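Local coordinates for putative phosphosugar isomerase (Silicibacter pomeroyi DSS-3, PDB 3FJ1), which is of unknown function but carries two SIS domains and probably binds phosphorylated sugars or related carbohydrate derivatives, at residues Val83-Leu88 with Thr111-Arg116; Asp91-Leu96 with Asp117-Val122; Leu76-Ala81 with Pro105-Met110; Gln29-Val34 with His138-His143. All blocks are in the same frame, centred on the assembly; numbering follows the deposited sequence. Where two conformers were deposited one is given.

Contact 1. Residues Val83-Leu88 with Thr111-Arg116; sequences VYDARL and TRNAGR
Asp85 and Arg116 form a salt bridge at the surface of the first SIS domain, an alpha/beta fold with a parallel sheet flanked by helices. The loop 83-88 here meets the C-terminal part of helix 105-116. One oxygen, Asp85 OD1, takes two donors. Arg116 NH1 reaches it at 2.8 Å in a fairly straight bond, with an angle of 161° at the hydrogen. It arrives on the syn side of the carboxylate and lies somewhat out of its plane. Asn113 ND2 also gives OD1 a hydrogen at 2.8 Å, nearly along the C-O axis but more bent. Asp85 has positive phi and is where the chain first departs from helical backbone angles. Water 1 joins the Asn113 amide to the loop backbone: it accepts from Asn113 ND2 and donates to Ala86 O at 2.6 Å. Arg116 NE and NH2 are hydrogen-bonded to Asp117, the next residue in the chain. These polar partners probably offset the close approach of a second arginine. The guanidinium groups of Arg87 and Arg116 are stacked, with centres 3.7 Å apart and planes within 1° of parallel. Arg87 bends at chi2 (-84°), which brings its flat end over the other. On the opposite face of the Arg116 guanidinium lies the amide carbon of Asn113, offset toward the rim, and Arg87 NE sits 3.5 Å from Arg116 CZ.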
loop_
_atom_site.group_PDB
_atom_site.type_symbol
_atom_site.label_atom_id
_atom_site.label_comp_id
_atom_site.label_asym_id
_atom_site.label_seq_id
_atom_site.Cartn_x
_atom_site.Cartn_y
_atom_site.Cartn_z
ATOM N N VAL A 83 -4.434 -8.279 16.549
ATOM C CA VAL A 83 -5.428 -7.485 17.261
ATOM C C VAL A 83 -6.783 -8.194 17.292
ATOM O O VAL A 83 -7.370 -8.383 18.360
ATOM C CB VAL A 83 -5.533 -6.047 16.655
ATOM C CG1 VAL A 83 -6.676 -5.266 17.289
ATOM C CG2 VAL A 83 -4.205 -5.313 16.829
ATOM N N TYR A 84 -7.279 -8.614 16.136
ATOM C CA TYR A 84 -8.634 -9.183 16.048
ATOM C C TYR A 84 -8.722 -10.704 16.191
ATOM O O TYR A 84 -9.810 -11.231 16.449
ATOM C CB TYR A 84 -9.276 -8.798 14.716
ATOM C CG TYR A 84 -9.329 -7.310 14.481
ATOM C CD1 TYR A 84 -10.322 -6.518 15.066
ATOM C CD2 TYR A 84 -8.372 -6.694 13.705
ATOM C CE1 TYR A 84 -10.356 -5.147 14.843
ATOM C CE2 TYR A 84 -8.404 -5.325 13.464
ATOM C CZ TYR A 84 -9.389 -4.562 14.046
ATOM O OH TYR A 84 -9.403 -3.227 13.786
ATOM N N ASP A 85 -7.595 -11.384 15.994
ATOM C CA ASP A 85 -7.537 -12.851 15.955
ATOM C C ASP A 85 -8.700 -13.416 15.136
ATOM O O ASP A 85 -9.420 -14.299 15.598
ATOM C CB ASP A 85 -7.536 -13.439 17.370
ATOM C CG ASP A 85 -7.178 -14.908 17.400
ATOM O OD1 ASP A 85 -6.518 -15.412 16.467
ATOM O OD2 ASP A 85 -7.557 -15.548 18.410
ATOM N N ALA A 86 -8.890 -12.892 13.928
ATOM C CA ALA A 86 -9.931 -13.347 13.047
ATOM C C ALA A 86 -9.575 -14.719 12.476
ATOM O O ALA A 86 -8.382 -15.082 12.297
ATOM C CB ALA A 86 -10.180 -12.312 11.906
ATOM N N ARG A 87 -10.623 -15.491 12.211
ATOM C CA ARG A 87 -10.495 -16.779 11.559
ATOM C C ARG A 87 -10.682 -16.553 10.070
ATOM O O ARG A 87 -11.762 -16.136 9.640
ATOM C CB ARG A 87 -11.571 -17.737 12.079
ATOM C CG ARG A 87 -11.337 -18.111 13.513
ATOM C CD ARG A 87 -10.362 -19.252 13.637
ATOM N NE ARG A 87 -10.004 -19.476 15.035
ATOM C CZ ARG A 87 -9.546 -20.633 15.515
ATOM N NH1 ARG A 87 -9.425 -21.704 14.734
ATOM N NH2 ARG A 87 -9.238 -20.732 16.804
ATOM N N LEU A 88 -9.626 -16.785 9.301
ATOM C CA LEU A 88 -9.651 -16.636 7.850
ATOM C C LEU A 88 -9.790 -17.996 7.163
ATOM O O LEU A 88 -9.500 -19.042 7.752
ATOM C CB LEU A 88 -8.378 -15.917 7.353
ATOM C CG LEU A 88 -8.164 -14.477 7.874
ATOM C CD1 LEU A 88 -6.966 -13.859 7.223
ATOM C CD2 LEU A 88 -9.386 -13.632 7.600
ATOM N N THR A 111 1.425 -15.104 10.609
ATOM C CA THR A 111 1.919 -16.330 9.989
ATOM C C THR A 111 1.425 -17.574 10.741
ATOM O O THR A 111 0.996 -18.534 10.111
ATOM C CB THR A 111 3.443 -16.331 9.831
ATOM O OG1 THR A 111 3.854 -15.126 9.170
ATOM C CG2 THR A 111 3.894 -17.566 9.044
ATOM N N ARG A 112 1.398 -17.501 12.067
ATOM C CA ARG A 112 0.891 -18.595 12.891
ATOM C C ARG A 112 -0.597 -18.843 12.612
ATOM O O ARG A 112 -1.028 -19.988 12.414
ATOM C CB ARG A 112 1.107 -18.303 14.391
ATOM C CG ARG A 112 0.566 -19.399 15.310
ATOM C CD ARG A 112 0.901 -19.166 16.792
ATOM N NE ARG A 112 0.228 -17.982 17.341
ATOM C CZ ARG A 112 0.831 -16.861 17.755
ATOM N NH1 ARG A 112 2.160 -16.728 17.721
ATOM N NH2 ARG A 112 0.088 -15.844 18.218
ATOM N N ASN A 113 -1.374 -17.768 12.588
ATOM C CA ASN A 113 -2.815 -17.844 12.338
ATOM C C ASN A 113 -3.117 -18.362 10.945
ATOM O O ASN A 113 -4.081 -19.125 10.736
ATOM C CB ASN A 113 -3.507 -16.478 12.562
ATOM C CG ASN A 113 -3.822 -16.211 14.051
ATOM O OD1 ASN A 113 -3.248 -16.858 14.954
ATOM N ND2 ASN A 113 -4.712 -15.241 14.314
ATOM N N ALA A 114 -2.325 -17.909 9.983
ATOM C CA ALA A 114 -2.492 -18.371 8.596
ATOM C C ALA A 114 -2.421 -19.912 8.533
ATOM O O ALA A 114 -3.253 -20.534 7.875
ATOM C CB ALA A 114 -1.448 -17.742 7.701
ATOM N N GLY A 115 -1.408 -20.494 9.186
ATOM C CA GLY A 115 -1.236 -21.955 9.285
ATOM C C GLY A 115 -2.411 -22.614 9.982
ATOM O O GLY A 115 -2.965 -23.597 9.498
ATOM N N ARG A 116 -2.808 -22.061 11.126
ATOM C CA ARG A 116 -3.969 -22.536 11.850
ATOM C C ARG A 116 -5.198 -22.572 10.923
ATOM O O ARG A 116 -5.995 -23.506 10.959
ATOM C CB ARG A 116 -4.247 -21.591 13.038
ATOM C CG ARG A 116 -5.483 -21.930 13.928
ATOM C CD ARG A 116 -5.940 -20.739 14.744
ATOM N NE ARG A 116 -6.490 -19.658 13.932
ATOM C CZ ARG A 116 -6.758 -18.430 14.385
ATOM N NH1 ARG A 116 -6.534 -18.125 15.647
ATOM N NH2 ARG A 116 -7.234 -17.494 13.576
HETATM O O HOH W 1 -5.960 -14.222 11.989
#

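Contact 2. Residues Asp91-Leu96 with Asp117-Val122; sequences DRALCL and DGALCV
Leu94 and Val122 meet on one face of the parallel sheet, where strands 93-96 and 120-122 run side by side at 24°. Leu94 CD1 touches Val122 CG2 at 3.5 Å. The two side chains approach aslant. Leu94 has CG anti to its backbone N (chi1 163°), which brings CD1 across toward the neighbouring strand. Leu96 does the same from further along: its CD1 reaches Val122 CG1 at 4.1 Å, so Val122 is flanked by both leucines. Leu120 projects from this face too. Cys95 and Cys121 point to the other face. Here Cys95 CB packs against both Ala119 CB, 3.8 Å away, and Cys121 SG. Three backbone bonds of 2.9 Å fix the register: Leu120 N to Ala93 O, Cys95 N to Leu120 O, and Val122 N to Cys95 O. Where the strands begin, water 2 donates to both Ala93 O and Gly118 O. Gly118 has positive phi and ends helix 105-116 in a Schellman motif. The pair belongs to a beta-alpha-beta unit. Helix 105-116, its connecting helix, packs on the cysteine face through Ala114 and Thr111. Helix 8-41 lies on the leucine and valine face, and strand 45-49 continues the sheet beyond strand 93-99.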
loop_
_atom_site.group_PDB
_atom_site.type_symbol
_atom_site.label_atom_id
_atom_site.label_comp_id
_atom_site.label_asym_id
_atom_site.label_seq_id
_atom_site.Cartn_x
_atom_site.Cartn_y
_atom_site.Cartn_z
ATOM N N ASP A 91 -7.443 -22.361 3.428
ATOM C CA ASP A 91 -7.188 -23.679 2.874
ATOM C C ASP A 91 -6.802 -23.413 1.402
ATOM O O ASP A 91 -7.310 -22.492 0.783
ATOM C CB ASP A 91 -8.461 -24.558 2.935
ATOM C CG ASP A 91 -8.925 -24.867 4.370
ATOM O OD1 ASP A 91 -8.113 -25.084 5.304
ATOM O OD2 ASP A 91 -10.158 -24.927 4.571
ATOM N N ARG A 92 -5.921 -24.205 0.824
ATOM C CA ARG A 92 -5.538 -23.965 -0.584
ATOM C C ARG A 92 -4.677 -22.718 -0.810
ATOM O O ARG A 92 -4.446 -22.330 -1.961
ATOM C CB ARG A 92 -6.765 -23.844 -1.520
ATOM C CG ARG A 92 -7.799 -24.957 -1.444
ATOM C CD ARG A 92 -7.272 -26.281 -1.951
ATOM N NE ARG A 92 -8.287 -27.337 -1.844
ATOM C CZ ARG A 92 -8.054 -28.636 -2.000
ATOM N NH1 ARG A 92 -6.831 -29.086 -2.280
ATOM N NH2 ARG A 92 -9.055 -29.498 -1.865
ATOM N N ALA A 93 -4.211 -22.072 0.262
ATOM C CA ALA A 93 -3.372 -20.888 0.112
ATOM C C ALA A 93 -1.918 -21.185 0.478
ATOM O O ALA A 93 -1.651 -22.021 1.357
ATOM C CB ALA A 93 -3.887 -19.772 1.027
ATOM N N LEU A 94 -1.011 -20.516 -0.221
ATOM C CA LEU A 94 0.397 -20.391 0.189
ATOM C C LEU A 94 0.418 -19.103 1.011
ATOM O O LEU A 94 -0.080 -18.059 0.545
ATOM C CB LEU A 94 1.316 -20.155 -1.008
ATOM C CG LEU A 94 2.748 -19.617 -0.769
ATOM C CD1 LEU A 94 3.581 -20.556 0.132
ATOM C CD2 LEU A 94 3.546 -19.410 -2.066
ATOM N N CYS A 95 0.968 -19.139 2.212
ATOM C CA CYS A 95 1.222 -17.904 2.948
ATOM C C CYS A 95 2.737 -17.646 2.950
ATOM O O CYS A 95 3.509 -18.435 3.496
ATOM C CB CYS A 95 0.693 -17.963 4.365
ATOM S SG CYS A 95 1.062 -16.438 5.299
ATOM N N LEU A 96 3.155 -16.532 2.343
ATOM C CA LEU A 96 4.548 -16.199 2.241
ATOM C C LEU A 96 4.873 -15.077 3.239
ATOM O O LEU A 96 4.351 -13.979 3.093
ATOM C CB LEU A 96 4.837 -15.774 0.812
ATOM C CG LEU A 96 6.279 -15.613 0.449
ATOM C CD1 LEU A 96 7.059 -16.936 0.562
ATOM C CD2 LEU A 96 6.334 -15.048 -0.969
ATOM N N ASP A 117 -5.328 -21.547 10.088
ATOM C CA ASP A 117 -6.461 -21.394 9.180
ATOM C C ASP A 117 -6.327 -22.035 7.786
ATOM O O ASP A 117 -7.149 -21.748 6.875
ATOM C CB ASP A 117 -6.819 -19.924 9.096
ATOM C CG ASP A 117 -7.284 -19.365 10.432
ATOM O OD1 ASP A 117 -7.630 -20.160 11.336
ATOM O OD2 ASP A 117 -7.281 -18.119 10.581
ATOM N N GLY A 118 -5.335 -22.919 7.653
ATOM C CA GLY A 118 -5.188 -23.784 6.476
ATOM C C GLY A 118 -4.082 -23.565 5.485
ATOM O O GLY A 118 -3.915 -24.395 4.583
ATOM N N ALA A 119 -3.342 -22.470 5.617
ATOM C CA ALA A 119 -2.320 -22.113 4.630
ATOM C C ALA A 119 -1.054 -22.936 4.824
ATOM O O ALA A 119 -0.785 -23.425 5.942
ATOM C CB ALA A 119 -1.967 -20.620 4.711
ATOM N N LEU A 120 -0.309 -23.093 3.735
ATOM C CA LEU A 120 1.041 -23.666 3.748
ATOM C C LEU A 120 1.935 -22.457 3.960
ATOM O O LEU A 120 2.083 -21.619 3.070
ATOM C CB LEU A 120 1.390 -24.368 2.416
ATOM C CG LEU A 120 2.823 -24.905 2.295
ATOM C CD1 LEU A 120 3.043 -26.022 3.294
ATOM C CD2 LEU A 120 3.107 -25.411 0.882
ATOM N N CYS A 121 2.507 -22.336 5.149
ATOM C CA CYS A 121 3.340 -21.160 5.467
ATOM C C CYS A 121 4.812 -21.371 5.166
ATOM O O CYS A 121 5.415 -22.344 5.643
ATOM C CB CYS A 121 3.141 -20.752 6.931
ATOM S SG CYS A 121 1.402 -20.440 7.282
ATOM N N VAL A 122 5.369 -20.471 4.353
ATOM C CA VAL A 122 6.772 -20.462 3.962
ATOM C C VAL A 122 7.372 -19.130 4.390
ATOM O O VAL A 122 6.813 -18.076 4.063
ATOM C CB VAL A 122 6.921 -20.615 2.429
ATOM C CG1 VAL A 122 8.383 -20.559 1.986
ATOM C CG2 VAL A 122 6.256 -21.917 1.934
HETATM O O HOH W 2 -2.920 -24.677 1.796
#

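Contact 3. Residues Leu76-Ala81 with Pro105-Met110; sequences LGPSVA and PDIVAM. With EDO (1,2-ethanediol), chain J.
Ala81 and Met110 bring their CA atoms to 5.0 Å, where the short helix 79-82 and the turn before it lie against helix 105-116, with no hydrogen bond between the two segments. Both belong to the first SIS domain, in which such helices and loops pack round a parallel sheet. The central side chain is Met110, a selenomethionine. Its CG is anti to the backbone N (chi1 -174°), and the chain then bends at chi2 and chi3. The bends bring the selenium in among Leu76, Gly77, Val80 and Ala81. Met110 SE lies 3.7 Å from Gly77 O and 3.8 Å from Ala81 CB. Beyond it, the terminal Met110 CE meets Leu76 CD1 at 3.9 Å, and these two side chains cross at about a right angle. Ala81 is small enough to rest on the helix backbone itself: its CB is 3.5 Å from Met110 CA and also near Ala109 O. Pro78 fills in nearer the start of helix 105-116. Its CB sits 3.6 Å from Asp106 O and close to Asp106 CB. Its CG touches Ile107 CD1 at 3.7 Å, with the proline and isoleucine side by side and pointing the same way. The polar end of Asp106 turns to a salt bridge with Arg213 of the second subunit, so the contact lies next to the dimer interface. A 1,2-ethanediol, probably from the crystallisation liquor, lies at that interface as well. It is hydrogen-bonded to Glu66 of the second subunit, and its O2 accepts a nearly straight bond (175°) from Gly77 N at 2.9 Å.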
loop_
_atom_site.group_PDB
_atom_site.type_symbol
_atom_site.label_atom_id
_atom_site.label_comp_id
_atom_site.label_asym_id
_atom_site.label_seq_id
_atom_site.Cartn_x
_atom_site.Cartn_y
_atom_site.Cartn_z
ATOM N N LEU A 76 -1.914 -9.500 3.693
ATOM C CA LEU A 76 -2.622 -9.567 4.940
ATOM C C LEU A 76 -2.096 -8.618 6.005
ATOM O O LEU A 76 -0.941 -8.720 6.426
ATOM C CB LEU A 76 -2.575 -11.006 5.492
ATOM C CG LEU A 76 -3.246 -12.151 4.717
ATOM C CD1 LEU A 76 -3.046 -13.507 5.475
ATOM C CD2 LEU A 76 -4.714 -11.846 4.419
ATOM N N GLY A 77 -2.958 -7.718 6.472
ATOM C CA GLY A 77 -2.579 -6.795 7.523
ATOM C C GLY A 77 -2.392 -7.584 8.807
ATOM O O GLY A 77 -3.343 -8.231 9.244
ATOM N N PRO A 78 -1.182 -7.557 9.417
ATOM C CA PRO A 78 -0.980 -8.433 10.599
ATOM C C PRO A 78 -1.925 -8.214 11.757
ATOM O O PRO A 78 -2.119 -9.123 12.547
ATOM C CB PRO A 78 0.488 -8.202 10.977
ATOM C CG PRO A 78 1.158 -7.687 9.677
ATOM C CD PRO A 78 0.069 -6.844 9.050
ATOM N N SER A 79 -2.547 -7.031 11.838
ATOM C CA SER A 79 -3.536 -6.771 12.910
ATOM C C SER A 79 -4.715 -7.736 12.856
ATOM O O SER A 79 -5.330 -8.023 13.895
ATOM C CB SER A 79 -4.040 -5.330 12.883
ATOM O OG SER A 79 -4.878 -5.032 11.755
ATOM N N VAL A 80 -5.009 -8.257 11.665
ATOM C CA VAL A 80 -6.102 -9.227 11.499
ATOM C C VAL A 80 -5.918 -10.413 12.451
ATOM O O VAL A 80 -6.890 -10.949 12.995
ATOM C CB VAL A 80 -6.266 -9.646 10.029
ATOM C CG1 VAL A 80 -7.259 -10.775 9.895
ATOM C CG2 VAL A 80 -6.752 -8.429 9.198
ATOM N N ALA A 81 -4.659 -10.794 12.657
ATOM C CA ALA A 81 -4.325 -11.832 13.641
ATOM C C ALA A 81 -4.033 -11.255 15.025
ATOM O O ALA A 81 -4.616 -11.683 16.044
ATOM C CB ALA A 81 -3.129 -12.644 13.178
ATOM N N PRO A 105 6.533 -9.764 16.582
ATOM C CA PRO A 105 5.372 -10.480 17.075
ATOM C C PRO A 105 4.167 -10.449 16.132
ATOM O O PRO A 105 3.466 -11.439 16.030
ATOM C CB PRO A 105 5.059 -9.772 18.405
ATOM C CG PRO A 105 6.373 -9.195 18.831
ATOM C CD PRO A 105 7.058 -8.809 17.577
ATOM N N ASP A 106 3.911 -9.317 15.483
ATOM C CA ASP A 106 2.808 -9.228 14.534
ATOM C C ASP A 106 2.977 -10.162 13.335
ATOM O O ASP A 106 2.041 -10.842 12.941
ATOM C CB ASP A 106 2.621 -7.790 14.048
ATOM C CG ASP A 106 1.969 -6.898 15.086
ATOM O OD1 ASP A 106 1.636 -7.375 16.200
ATOM O OD2 ASP A 106 1.818 -5.703 14.776
ATOM N N ILE A 107 4.173 -10.182 12.756
ATOM C CA ILE A 107 4.457 -11.053 11.605
ATOM C C ILE A 107 4.357 -12.539 12.010
ATOM O O ILE A 107 3.810 -13.355 11.275
ATOM C CB ILE A 107 5.818 -10.685 10.962
ATOM C CG1 ILE A 107 5.829 -9.209 10.517
ATOM C CG2 ILE A 107 6.194 -11.620 9.820
ATOM C CD1 ILE A 107 4.703 -8.779 9.598
ATOM N N VAL A 108 4.852 -12.857 13.196
ATOM C CA VAL A 108 4.791 -14.211 13.739
ATOM C C VAL A 108 3.330 -14.612 13.974
ATOM O O VAL A 108 2.917 -15.727 13.605
ATOM C CB VAL A 108 5.648 -14.322 15.040
ATOM C CG1 VAL A 108 5.440 -15.664 15.732
ATOM C CG2 VAL A 108 7.141 -14.140 14.718
ATOM N N ALA A 109 2.529 -13.698 14.538
ATOM C CA ALA A 109 1.122 -13.974 14.835
ATOM C C ALA A 109 0.290 -14.221 13.582
ATOM O O ALA A 109 -0.531 -15.124 13.563
ATOM C CB ALA A 109 0.494 -12.868 15.663
HETATM N N MSE A 110 0.489 -13.395 12.563
HETATM C CA MSE A 110 -0.255 -13.512 11.335
HETATM C C MSE A 110 0.135 -14.814 10.625
HETATM O O MSE A 110 -0.743 -15.555 10.123
HETATM C CB MSE A 110 -0.019 -12.277 10.479
HETATM C CG MSE A 110 -0.850 -12.195 9.235
HETATM SE SE MSE A 110 -2.787 -11.917 9.498
HETATM C CE MSE A 110 -3.113 -13.794 9.356
HETATM C C1 EDO J . -6.869 -5.570 4.780
HETATM O O1 EDO J . -6.532 -5.857 3.407
HETATM C C2 EDO J . -5.844 -6.176 5.720
HETATM O O2 EDO J . -5.674 -7.569 5.528
#

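Contact 4. Residues Gln29-Val34 with His138-His143; sequences QDVARV and HTIDIH
Ile140 meets Val31 and Val34 where strand 138-141 lies against helix 29-34. From CB, which is the branch point, its two arms part. Ile140 CG2 is anti to the backbone N and touches Val31 CG2 at 4.0 Å. Ile140 CG1 stands beside the backbone N (chi1 -66°) and passes Val34 CG2 at 4.3 Å. The chain then runs on extended to CD1, the tip. Ile140 CD1 lies 4.2 Å from Val31 CG2 on the helix and also packs on Val122 CG1 of the neighbouring strand. The Val31 and Ile140 side chains cross at about a right angle, and the one methyl, Val31 CG2, meets both arms. The axes of 29-34 and 138-141 run roughly antiparallel, at 148°, and come within 8.5 Å. This is helix-on-sheet packing in the alpha/beta fold of the first SIS domain, with the long helix 8-41 laid on one face near an outermost strand. Val34 continues the row toward the start of the strand. Its CG2 meets His138 CB at 3.7 Å and approaches the imidazole obliquely, the two side chains sliding past each other in opposite directions. Helix 153-171 adds Leu166 to Val34 and Asp169 to Val31. The polar side of the contact runs through water 3, which donates to Asp30 OD2 at 2.6 Å and to Thr139 O, and accepts from Asp141 N. At the end of the strand the chain bends in an Asx turn, in which His143 N gives a hydrogen to Asp141 OD1 at 2.9 Å, from above the carboxylate plane.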
loop_
_atom_site.group_PDB
_atom_site.type_symbol
_atom_site.label_atom_id
_atom_site.label_comp_id
_atom_site.label_asym_id
_atom_site.label_seq_id
_atom_site.Cartn_x
_atom_site.Cartn_y
_atom_site.Cartn_z
ATOM N N GLN A 29 18.830 -26.078 -2.827
ATOM C CA GLN A 29 18.173 -27.319 -2.396
ATOM C C GLN A 29 16.855 -27.092 -1.648
ATOM O O GLN A 29 15.824 -27.713 -1.957
ATOM C CB GLN A 29 19.149 -28.159 -1.541
ATOM C CG GLN A 29 18.587 -29.561 -1.201
ATOM C CD GLN A 29 19.591 -30.471 -0.499
ATOM O OE1 GLN A 29 20.000 -30.221 0.641
ATOM N NE2 GLN A 29 19.964 -31.551 -1.171
ATOM N N ASP A 30 16.893 -26.224 -0.655
ATOM C CA ASP A 30 15.718 -25.886 0.103
ATOM C C ASP A 30 14.648 -25.242 -0.778
ATOM O O ASP A 30 13.446 -25.563 -0.657
ATOM C CB ASP A 30 16.075 -24.986 1.272
ATOM C CG ASP A 30 16.756 -25.750 2.373
ATOM O OD1 ASP A 30 16.957 -26.983 2.208
ATOM O OD2 ASP A 30 17.081 -25.133 3.406
ATOM N N VAL A 31 15.071 -24.381 -1.695
ATOM C CA VAL A 31 14.107 -23.776 -2.586
ATOM C C VAL A 31 13.443 -24.841 -3.464
ATOM O O VAL A 31 12.223 -24.830 -3.625
ATOM C CB VAL A 31 14.731 -22.659 -3.448
ATOM C CG1 VAL A 31 13.749 -22.255 -4.536
ATOM C CG2 VAL A 31 15.086 -21.463 -2.587
ATOM N N ALA A 32 14.221 -25.791 -3.982
ATOM C CA ALA A 32 13.678 -26.795 -4.888
ATOM C C ALA A 32 12.676 -27.690 -4.163
ATOM O O ALA A 32 11.641 -28.086 -4.724
ATOM C CB ALA A 32 14.786 -27.646 -5.482
ATOM N N ARG A 33 13.012 -28.018 -2.919
ATOM C CA ARG A 33 12.146 -28.854 -2.084
ATOM C C ARG A 33 10.808 -28.168 -1.803
ATOM O O ARG A 33 9.748 -28.802 -1.923
ATOM C CB ARG A 33 12.855 -29.201 -0.780
ATOM C CG ARG A 33 13.894 -30.259 -0.931
ATOM C CD ARG A 33 14.646 -30.481 0.354
ATOM N NE ARG A 33 15.586 -31.591 0.200
ATOM C CZ ARG A 33 16.470 -31.975 1.116
ATOM N NH1 ARG A 33 16.553 -31.352 2.278
ATOM N NH2 ARG A 33 17.278 -32.998 0.862
ATOM N N VAL A 34 10.836 -26.874 -1.468
ATOM C CA VAL A 34 9.589 -26.142 -1.215
ATOM C C VAL A 34 8.772 -26.050 -2.510
ATOM O O VAL A 34 7.577 -26.268 -2.488
ATOM C CB VAL A 34 9.815 -24.739 -0.624
ATOM C CG1 VAL A 34 8.485 -23.999 -0.452
ATOM C CG2 VAL A 34 10.575 -24.844 0.737
ATOM N N HIS A 138 7.818 -24.299 6.195
ATOM C CA HIS A 138 9.118 -24.290 5.566
ATOM C C HIS A 138 9.790 -22.946 5.763
ATOM O O HIS A 138 9.125 -21.909 5.784
ATOM C CB HIS A 138 8.966 -24.535 4.064
ATOM C CG HIS A 138 8.305 -25.831 3.741
ATOM N ND1 HIS A 138 8.991 -27.022 3.723
ATOM C CD2 HIS A 138 7.024 -26.130 3.441
ATOM C CE1 HIS A 138 8.156 -28.007 3.445
ATOM N NE2 HIS A 138 6.952 -27.494 3.277
ATOM N N THR A 139 11.116 -22.968 5.891
ATOM C CA THR A 139 11.886 -21.737 5.964
ATOM C C THR A 139 12.943 -21.729 4.887
ATOM O O THR A 139 13.697 -22.700 4.727
ATOM C CB THR A 139 12.533 -21.559 7.315
ATOM O OG1 THR A 139 11.487 -21.430 8.281
ATOM C CG2 THR A 139 13.456 -20.286 7.334
ATOM N N ILE A 140 12.994 -20.643 4.133
ATOM C CA ILE A 140 14.054 -20.445 3.173
ATOM C C ILE A 140 14.999 -19.373 3.737
ATOM O O ILE A 140 14.628 -18.187 3.889
ATOM C CB ILE A 140 13.512 -20.027 1.796
ATOM C CG1 ILE A 140 12.713 -21.184 1.193
ATOM C CG2 ILE A 140 14.646 -19.605 0.891
ATOM C CD1 ILE A 140 11.862 -20.828 0.017
ATOM N N ASP A 141 16.214 -19.801 4.068
ATOM C CA ASP A 141 17.265 -18.896 4.523
ATOM C C ASP A 141 17.738 -18.057 3.306
ATOM O O ASP A 141 18.194 -18.607 2.285
ATOM C CB ASP A 141 18.406 -19.732 5.085
ATOM C CG ASP A 141 19.513 -18.916 5.735
ATOM O OD1 ASP A 141 19.709 -17.710 5.461
ATOM O OD2 ASP A 141 20.252 -19.554 6.527
ATOM N N ILE A 142 17.622 -16.744 3.422
ATOM C CA ILE A 142 18.014 -15.819 2.335
ATOM C C ILE A 142 19.527 -15.585 2.166
ATOM O O ILE A 142 19.966 -14.992 1.159
ATOM C CB ILE A 142 17.244 -14.466 2.435
ATOM C CG1 ILE A 142 17.736 -13.600 3.619
ATOM C CG2 ILE A 142 15.691 -14.770 2.476
ATOM C CD1 ILE A 142 17.078 -12.204 3.711
ATOM N N HIS A 143 20.326 -16.063 3.107
ATOM C CA HIS A 143 21.779 -15.941 3.004
ATOM C C HIS A 143 22.297 -14.516 2.747
ATOM O O HIS A 143 23.205 -14.307 1.953
ATOM C CB HIS A 143 22.309 -16.929 1.930
ATOM C CG HIS A 143 22.110 -18.371 2.280
ATOM N ND1 HIS A 143 20.940 -19.053 2.025
ATOM C CD2 HIS A 143 22.933 -19.258 2.883
ATOM C CE1 HIS A 143 21.053 -20.298 2.448
ATOM N NE2 HIS A 143 22.255 -20.444 2.971
HETATM O O HOH W 3 16.782 -22.658 4.074
#

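How the contacts relate
Contacts 1 and 3 are neighbours, with centres 7 Å apart. Both use helix 105-116 and both reach the second subunit. They are tied by Ala86 N to Val80 O, 2.9 Å. Contact 2 follows at 11 Å from contact 1, where the helix passes into strand 120-125. Ala119 N lies 3.0 Å from Ala114 O, and Cys121 SG packs against Gly115 N. Contact 4 joins the same sheet to helix 8-41 on its other face, 16 Å from contact 2 between centres. Cys121 O and His138 N, 3.1 Å apart, join the adjacent strands. Contacts 3 and 4 are furthest from touching, about 11 Å between nearest atoms. The ethanediol lies with contact 3, at the dimer interface.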